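Putative dihydrodipicolinate synthase (Thermus thermophilus, PDB 2PCQ) belongs to the dihydrodipicolinate synthetase family, with a closed eight-stranded parallel TIM barrel and an assembly of four chains. Local coordinates at residues A[95-109]-A[130-142]. Sequence-based numbering, arbitrary orientation.
Sequences TPPRYYHGSLGAGLL and TKVDLPLEAVEAL
V132 presses its CB against one face of the H101 imidazole, a CH-pi contact with CB 3.8 Å from the ring centroid and 16° off its normal. With H101 CG anti to the backbone N (chi1 -172°), the ring lies over the valine, whose CG1 also meets H101 CB at 3.6 Å. At the ring's rim, in its plane, a water sits 2.7 Å from H101 NE2 and donates a hydrogen bond to the carbonyl O of D133, bridging the H101 imidazole to the D133 carbonyl.

Beside this, L134 CD1 touches both P96 CG and L108 CD2, and the same L108 methyl reaches A138 CB at 3.7 Å, continuing the apolar seam of buried P96, L108 and L134 onto A138. Nearer T130, the aliphatic part of R98 crosses that threonine at about a right angle, R98 CG 3.6 Å from T130 O.

The packing thins toward solvent. D133 points its CB away from the 95-109 segment, and L109 leans CD2 onto L142 CG at 3.7 Å but meets CB of exposed A141 only at 4.3 Å.

The contact joins the loop after strand 91-94 and the start of helix 107-118 to the end of helix 127-130, the loop after it and helix 136-142. L134 also packs on strand 121-125 and L142 on helix 107-118, while R98 O receives K131 NZ of the second subunit.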
ATOM      1  N   THR A  95       5.114 -19.111 -10.461  1.00 11.81           N
ATOM      2  CA  THR A  95       4.637 -17.802 -10.034  1.00 11.43           C
ATOM      3  C   THR A  95       4.052 -17.087 -11.254  1.00 15.07           C
ATOM      4  O   THR A  95       4.353 -17.439 -12.393  1.00 16.80           O
ATOM      5  CB  THR A  95       5.797 -16.938  -9.506  1.00 14.96           C
ATOM      6  OG1 THR A  95       6.832 -16.895 -10.494  1.00 14.81           O
ATOM      7  CG2 THR A  95       6.362 -17.510  -8.211  1.00 14.60           C
ATOM      8  N   PRO A  96       3.206 -16.069 -11.031  1.00 15.94           N
ATOM      9  CA  PRO A  96       2.615 -15.335 -12.156  1.00 14.47           C
ATOM     10  C   PRO A  96       3.639 -14.378 -12.768  1.00 18.77           C
ATOM     11  O   PRO A  96       4.621 -14.016 -12.119  1.00 13.86           O
ATOM     12  CB  PRO A  96       1.476 -14.545 -11.501  1.00 12.95           C
ATOM     13  CG  PRO A  96       1.207 -15.276 -10.212  1.00 21.96           C
ATOM     14  CD  PRO A  96       2.584 -15.668  -9.761  1.00 15.53           C
ATOM     15  N   PRO A  97       3.442 -13.982 -14.038  1.00 18.34           N
ATOM     16  CA  PRO A  97       4.397 -13.049 -14.648  1.00 16.24           C
ATOM     17  C   PRO A  97       4.374 -11.811 -13.738  1.00 16.56           C
ATOM     18  O   PRO A  97       3.346 -11.529 -13.127  1.00 16.44           O
ATOM     19  CB  PRO A  97       3.782 -12.784 -16.020  1.00 14.21           C
ATOM     20  CG  PRO A  97       3.156 -14.110 -16.349  1.00 17.23           C
ATOM     21  CD  PRO A  97       2.486 -14.493 -15.038  1.00 15.55           C
ATOM     22  N   ARG A  98       5.476 -11.072 -13.660  1.00 18.13           N
ATOM     23  CA  ARG A  98       5.551  -9.919 -12.754  1.00 18.86           C
ATOM     24  C   ARG A  98       5.641  -8.493 -13.292  1.00 16.96           C
ATOM     25  O   ARG A  98       4.790  -7.649 -13.000  1.00 17.04           O
ATOM     26  CB  ARG A  98       6.740 -10.097 -11.810  1.00 15.51           C
ATOM     27  CG  ARG A  98       6.619 -11.213 -10.804  1.00 21.84           C
ATOM     28  CD  ARG A  98       8.008 -11.720 -10.484  1.00 21.74           C
ATOM     29  NE  ARG A  98       8.425 -12.691 -11.482  1.00 27.84           N
ATOM     30  CZ  ARG A  98       9.674 -12.874 -11.892  1.00 22.84           C
ATOM     31  NH1 ARG A  98      10.664 -12.141 -11.398  1.00 22.19           N
ATOM     32  NH2 ARG A  98       9.926 -13.813 -12.789  1.00 23.91           N
ATOM     33  N   TYR A  99       6.704  -8.224 -14.039  1.00 14.53           N
ATOM     34  CA  TYR A  99       6.975  -6.891 -14.552  1.00 13.86           C
ATOM     35  C   TYR A  99       5.790  -6.124 -15.148  1.00 15.78           C
ATOM     36  O   TYR A  99       5.561  -4.974 -14.777  1.00 15.84           O
ATOM     37  CB  TYR A  99       8.122  -6.953 -15.561  1.00 14.17           C
ATOM     38  CG  TYR A  99       8.833  -5.636 -15.734  1.00 13.14           C
ATOM     39  CD1 TYR A  99       9.875  -5.264 -14.883  1.00 14.43           C
ATOM     40  CD2 TYR A  99       8.450  -4.747 -16.735  1.00 13.74           C
ATOM     41  CE1 TYR A  99      10.521  -4.033 -15.030  1.00 16.87           C
ATOM     42  CE2 TYR A  99       9.088  -3.514 -16.891  1.00 15.66           C
ATOM     43  CZ  TYR A  99      10.117  -3.164 -16.038  1.00 18.55           C
ATOM     44  OH  TYR A  99      10.738  -1.947 -16.194  1.00 21.08           O
ATOM     45  N   TYR A 100       5.045  -6.741 -16.062  1.00 13.40           N
ATOM     46  CA  TYR A 100       3.894  -6.069 -16.682  1.00 17.18           C
ATOM     47  C   TYR A 100       2.572  -6.660 -16.201  1.00 17.61           C
ATOM     48  O   TYR A 100       1.557  -6.581 -16.891  1.00 17.31           O
ATOM     49  CB  TYR A 100       3.967  -6.196 -18.208  1.00 15.25           C
ATOM     50  CG  TYR A 100       5.222  -5.617 -18.817  1.00 16.94           C
ATOM     51  CD1 TYR A 100       5.364  -4.241 -19.002  1.00 14.53           C
ATOM     52  CD2 TYR A 100       6.278  -6.445 -19.187  1.00 14.67           C
ATOM     53  CE1 TYR A 100       6.536  -3.710 -19.541  1.00 13.13           C
ATOM     54  CE2 TYR A 100       7.448  -5.929 -19.719  1.00 15.69           C
ATOM     55  CZ  TYR A 100       7.573  -4.565 -19.895  1.00 18.75           C
ATOM     56  OH  TYR A 100       8.738  -4.068 -20.421  1.00 16.10           O
ATOM     57  N   HIS A 101       2.589  -7.236 -15.005  1.00 16.96           N
ATOM     58  CA  HIS A 101       1.411  -7.877 -14.432  1.00 14.99           C
ATOM     59  C   HIS A 101       0.099  -7.108 -14.565  1.00 17.01           C
ATOM     60  O   HIS A 101      -0.957  -7.707 -14.776  1.00 15.77           O
ATOM     61  CB  HIS A 101       1.671  -8.201 -12.959  1.00 16.84           C
ATOM     62  CG  HIS A 101       0.596  -9.025 -12.327  1.00 13.92           C
ATOM     63  ND1 HIS A 101      -0.558  -8.478 -11.811  1.00 20.47           N
ATOM     64  CD2 HIS A 101       0.496 -10.363 -12.136  1.00 20.97           C
ATOM     65  CE1 HIS A 101      -1.323  -9.441 -11.327  1.00 20.86           C
ATOM     66  NE2 HIS A 101      -0.706 -10.595 -11.512  1.00 20.41           N
ATOM     67  N   GLY A 102       0.160  -5.788 -14.435  1.00 15.54           N
ATOM     68  CA  GLY A 102      -1.045  -4.982 -14.545  1.00 16.97           C
ATOM     69  C   GLY A 102      -1.722  -5.074 -15.903  1.00 19.97           C
ATOM     70  O   GLY A 102      -2.915  -4.803 -16.020  1.00 17.53           O
ATOM     71  N   SER A 103      -0.971  -5.469 -16.930  1.00 19.22           N
ATOM     72  CA  SER A 103      -1.512  -5.582 -18.284  1.00 18.35           C
ATOM     73  C   SER A 103      -1.815  -7.027 -18.675  1.00 22.01           C
ATOM     74  O   SER A 103      -2.276  -7.295 -19.787  1.00 17.42           O
ATOM     75  CB  SER A 103      -0.519  -4.997 -19.292  1.00 15.98           C
ATOM     76  OG  SER A 103      -0.219  -3.642 -18.994  1.00 20.92           O
ATOM     77  N   LEU A 104      -1.557  -7.952 -17.756  1.00 19.39           N
ATOM     78  CA  LEU A 104      -1.768  -9.374 -18.007  1.00 20.35           C
ATOM     79  C   LEU A 104      -3.223  -9.761 -18.297  1.00 20.08           C
ATOM     80  O   LEU A 104      -3.495 -10.490 -19.251  1.00 18.72           O
ATOM     81  CB  LEU A 104      -1.233 -10.175 -16.817  1.00 22.37           C
ATOM     82  CG  LEU A 104      -1.058 -11.687 -16.943  1.00 22.42           C
ATOM     83  CD1 LEU A 104      -0.197 -12.022 -18.155  1.00 19.65           C
ATOM     84  CD2 LEU A 104      -0.410 -12.211 -15.666  1.00 19.63           C
ATOM     85  N   GLY A 105      -4.153  -9.279 -17.481  1.00 22.42           N
ATOM     86  CA  GLY A 105      -5.556  -9.605 -17.687  1.00 23.97           C
ATOM     87  C   GLY A 105      -5.809 -11.101 -17.623  1.00 24.36           C
ATOM     88  O   GLY A 105      -5.280 -11.792 -16.749  1.00 21.75           O
ATOM     89  N   ALA A 106      -6.610 -11.608 -18.555  1.00 23.24           N
ATOM     90  CA  ALA A 106      -6.929 -13.031 -18.604  1.00 22.80           C
ATOM     91  C   ALA A 106      -5.703 -13.843 -19.009  1.00 20.67           C
ATOM     92  O   ALA A 106      -5.750 -15.073 -19.044  1.00 20.96           O
ATOM     93  CB  ALA A 106      -8.075 -13.281 -19.585  1.00 28.19           C
ATOM     94  N   GLY A 107      -4.613 -13.148 -19.322  1.00 18.42           N
ATOM     95  CA  GLY A 107      -3.383 -13.825 -19.697  1.00 14.95           C
ATOM     96  C   GLY A 107      -2.838 -14.649 -18.541  1.00 17.54           C
ATOM     97  O   GLY A 107      -2.008 -15.539 -18.738  1.00 16.45           O
ATOM     98  N   LEU A 108      -3.299 -14.351 -17.328  1.00 18.35           N
ATOM     99  CA  LEU A 108      -2.863 -15.091 -16.145  1.00 18.16           C
ATOM    100  C   LEU A 108      -3.314 -16.539 -16.269  1.00 19.05           C
ATOM    101  O   LEU A 108      -2.541 -17.466 -16.023  1.00 17.72           O
ATOM    102  CB  LEU A 108      -3.465 -14.489 -14.872  1.00 16.58           C
ATOM    103  CG  LEU A 108      -3.141 -15.237 -13.571  1.00 23.12           C
ATOM    104  CD1 LEU A 108      -1.654 -15.144 -13.274  1.00 15.48           C
ATOM    105  CD2 LEU A 108      -3.939 -14.641 -12.433  1.00 30.27           C
ATOM    106  N   LEU A 109      -4.578 -16.724 -16.643  1.00 18.97           N
ATOM    107  CA  LEU A 109      -5.136 -18.061 -16.805  1.00 19.63           C
ATOM    108  C   LEU A 109      -4.475 -18.747 -17.996  1.00 20.62           C
ATOM    109  O   LEU A 109      -4.163 -19.935 -17.936  1.00 19.68           O
ATOM    110  CB  LEU A 109      -6.654 -17.984 -17.019  1.00 21.62           C
ATOM    111  CG  LEU A 109      -7.448 -17.294 -15.904  1.00 24.77           C
ATOM    112  CD1 LEU A 109      -8.922 -17.245 -16.273  1.00 24.34           C
ATOM    113  CD2 LEU A 109      -7.247 -18.045 -14.593  1.00 24.79           C
ATOM    114  N   THR A 130       7.488 -11.527  -5.346  1.00 13.96           N
ATOM    115  CA  THR A 130       6.972 -11.250  -6.685  1.00 15.55           C
ATOM    116  C   THR A 130       6.244  -9.914  -6.735  1.00 17.37           C
ATOM    117  O   THR A 130       6.131  -9.296  -7.789  1.00 16.75           O
ATOM    118  CB  THR A 130       6.004 -12.344  -7.164  1.00 16.44           C
ATOM    119  OG1 THR A 130       4.866 -12.388  -6.294  1.00 15.63           O
ATOM    120  CG2 THR A 130       6.700 -13.704  -7.183  1.00 13.78           C
ATOM    121  N   LYS A 131       5.731  -9.486  -5.590  1.00 17.86           N
ATOM    122  CA  LYS A 131       5.039  -8.213  -5.490  1.00 19.48           C
ATOM    123  C   LYS A 131       3.810  -8.071  -6.389  1.00 23.72           C
ATOM    124  O   LYS A 131       3.448  -6.964  -6.790  1.00 19.90           O
ATOM    125  CB  LYS A 131       6.042  -7.085  -5.755  1.00 22.64           C
ATOM    126  CG  LYS A 131       7.243  -7.145  -4.811  1.00 24.84           C
ATOM    127  CD  LYS A 131       8.343  -6.174  -5.210  1.00 35.89           C
ATOM    128  CE  LYS A 131       9.571  -6.315  -4.307  1.00 36.78           C
ATOM    129  NZ  LYS A 131      10.275  -7.625  -4.471  1.00 22.56           N
ATOM    130  N   VAL A 132       3.177  -9.196  -6.711  1.00 21.50           N
ATOM    131  CA  VAL A 132       1.962  -9.191  -7.515  1.00 18.40           C
ATOM    132  C   VAL A 132       0.973 -10.138  -6.857  1.00 19.37           C
ATOM    133  O   VAL A 132       1.359 -11.070  -6.150  1.00 14.09           O
ATOM    134  CB  VAL A 132       2.198  -9.652  -8.984  1.00 22.66           C
ATOM    135  CG1 VAL A 132       3.117  -8.667  -9.701  1.00 13.91           C
ATOM    136  CG2 VAL A 132       2.766 -11.065  -9.012  1.00 19.52           C
ATOM    137  N   ASP A 133      -0.307  -9.899  -7.092  1.00 16.97           N
ATOM    138  CA  ASP A 133      -1.343 -10.722  -6.501  1.00 18.55           C
ATOM    139  C   ASP A 133      -1.735 -11.905  -7.386  1.00 18.37           C
ATOM    140  O   ASP A 133      -1.423 -11.945  -8.574  1.00 20.58           O
ATOM    141  CB  ASP A 133      -2.566  -9.844  -6.211  1.00 21.48           C
ATOM    142  CG  ASP A 133      -3.639 -10.569  -5.422  1.00 29.10           C
ATOM    143  OD1 ASP A 133      -3.286 -11.324  -4.494  1.00 30.04           O
ATOM    144  OD2 ASP A 133      -4.836 -10.371  -5.722  1.00 33.91           O
ATOM    145  N   LEU A 134      -2.378 -12.890  -6.770  1.00 19.72           N
ATOM    146  CA  LEU A 134      -2.888 -14.071  -7.457  1.00 17.56           C
ATOM    147  C   LEU A 134      -4.285 -14.171  -6.855  1.00 17.43           C
ATOM    148  O   LEU A 134      -4.498 -14.857  -5.854  1.00 15.60           O
ATOM    149  CB  LEU A 134      -2.068 -15.322  -7.129  1.00 17.89           C
ATOM    150  CG  LEU A 134      -2.551 -16.620  -7.802  1.00 22.56           C
ATOM    151  CD1 LEU A 134      -2.691 -16.419  -9.298  1.00 22.41           C
ATOM    152  CD2 LEU A 134      -1.573 -17.742  -7.520  1.00 20.61           C
ATOM    153  N   PRO A 135      -5.247 -13.443  -7.444  1.00 16.62           N
ATOM    154  CA  PRO A 135      -6.639 -13.407  -6.993  1.00 15.72           C
ATOM    155  C   PRO A 135      -7.223 -14.771  -6.686  1.00 14.34           C
ATOM    156  O   PRO A 135      -6.959 -15.742  -7.392  1.00 15.50           O
ATOM    157  CB  PRO A 135      -7.358 -12.721  -8.150  1.00 17.24           C
ATOM    158  CG  PRO A 135      -6.309 -11.794  -8.689  1.00 20.13           C
ATOM    159  CD  PRO A 135      -5.083 -12.670  -8.690  1.00 17.38           C
ATOM    160  N   LEU A 136      -8.014 -14.842  -5.621  1.00 13.52           N
ATOM    161  CA  LEU A 136      -8.655 -16.092  -5.247  1.00 17.43           C
ATOM    162  C   LEU A 136      -9.595 -16.515  -6.379  1.00 17.61           C
ATOM    163  O   LEU A 136      -9.821 -17.707  -6.595  1.00 17.80           O
ATOM    164  CB  LEU A 136      -9.423 -15.924  -3.926  1.00 15.00           C
ATOM    165  CG  LEU A 136      -8.526 -15.677  -2.703  1.00 18.76           C
ATOM    166  CD1 LEU A 136      -9.367 -15.371  -1.468  1.00 13.75           C
ATOM    167  CD2 LEU A 136      -7.645 -16.896  -2.473  1.00 16.77           C
ATOM    168  N   GLU A 137     -10.129 -15.539  -7.109  1.00 16.41           N
ATOM    169  CA  GLU A 137     -11.017 -15.838  -8.232  1.00 22.14           C
ATOM    170  C   GLU A 137     -10.250 -16.656  -9.267  1.00 19.72           C
ATOM    171  O   GLU A 137     -10.782 -17.602  -9.839  1.00 18.49           O
ATOM    172  CB  GLU A 137     -11.522 -14.556  -8.906  1.00 26.41           C
ATOM    173  CG  GLU A 137     -12.523 -13.726  -8.109  1.00 36.29           C
ATOM    174  CD  GLU A 137     -11.920 -13.091  -6.863  1.00 45.59           C
ATOM    175  OE1 GLU A 137     -10.713 -12.757  -6.876  1.00 35.07           O
ATOM    176  OE2 GLU A 137     -12.664 -12.910  -5.874  1.00 49.25           O
ATOM    177  N   ALA A 138      -8.997 -16.274  -9.513  1.00 18.36           N
ATOM    178  CA  ALA A 138      -8.162 -16.978 -10.478  1.00 15.82           C
ATOM    179  C   ALA A 138      -7.826 -18.375  -9.967  1.00 17.18           C
ATOM    180  O   ALA A 138      -7.836 -19.341 -10.727  1.00 19.56           O
ATOM    181  CB  ALA A 138      -6.883 -16.192 -10.740  1.00 18.28           C
ATOM    182  N   VAL A 139      -7.527 -18.481  -8.676  1.00 15.43           N
ATOM    183  CA  VAL A 139      -7.206 -19.780  -8.092  1.00 13.05           C
ATOM    184  C   VAL A 139      -8.394 -20.728  -8.249  1.00 17.07           C
ATOM    185  O   VAL A 139      -8.222 -21.898  -8.581  1.00 17.85           O
ATOM    186  CB  VAL A 139      -6.859 -19.661  -6.585  1.00 15.05           C
ATOM    187  CG1 VAL A 139      -6.597 -21.049  -6.000  1.00 10.26           C
ATOM    188  CG2 VAL A 139      -5.628 -18.771  -6.396  1.00 12.38           C
ATOM    189  N   GLU A 140      -9.601 -20.220  -8.017  1.00 16.00           N
ATOM    190  CA  GLU A 140     -10.797 -21.042  -8.137  1.00 19.63           C
ATOM    191  C   GLU A 140     -11.066 -21.458  -9.586  1.00 18.52           C
ATOM    192  O   GLU A 140     -11.560 -22.554  -9.844  1.00 20.66           O
ATOM    193  CB  GLU A 140     -12.011 -20.306  -7.560  1.00 17.25           C
ATOM    194  CG  GLU A 140     -13.317 -21.085  -7.705  1.00 25.53           C
ATOM    195  CD  GLU A 140     -14.394 -20.623  -6.745  1.00 28.00           C
ATOM    196  OE1 GLU A 140     -14.387 -19.438  -6.359  1.00 30.56           O
ATOM    197  OE2 GLU A 140     -15.261 -21.447  -6.384  1.00 37.72           O
ATOM    198  N   ALA A 141     -10.724 -20.591 -10.531  1.00 20.97           N
ATOM    199  CA  ALA A 141     -10.925 -20.903 -11.939  1.00 23.16           C
ATOM    200  C   ALA A 141      -9.931 -21.964 -12.400  1.00 23.18           C
ATOM    201  O   ALA A 141     -10.249 -22.792 -13.249  1.00 26.71           O
ATOM    202  CB  ALA A 141     -10.769 -19.641 -12.786  1.00 21.63           C
ATOM    203  N   LEU A 142      -8.728 -21.938 -11.833  1.00 19.35           N
ATOM    204  CA  LEU A 142      -7.684 -22.890 -12.201  1.00 20.23           C
ATOM    205  C   LEU A 142      -7.772 -24.217 -11.455  1.00 21.52           C
ATOM    206  O   LEU A 142      -7.322 -25.248 -11.956  1.00 20.40           O
ATOM    207  CB  LEU A 142      -6.307 -22.268 -11.961  1.00 19.85           C
ATOM    208  CG  LEU A 142      -5.951 -21.086 -12.869  1.00 21.23           C
ATOM    209  CD1 LEU A 142      -4.752 -20.341 -12.315  1.00 18.37           C
ATOM    210  CD2 LEU A 142      -5.671 -21.605 -14.271  1.00 21.87           C
TER
HETATM  211  O   HOH W   1      -2.043 -12.836 -10.933  1.00 30.04           O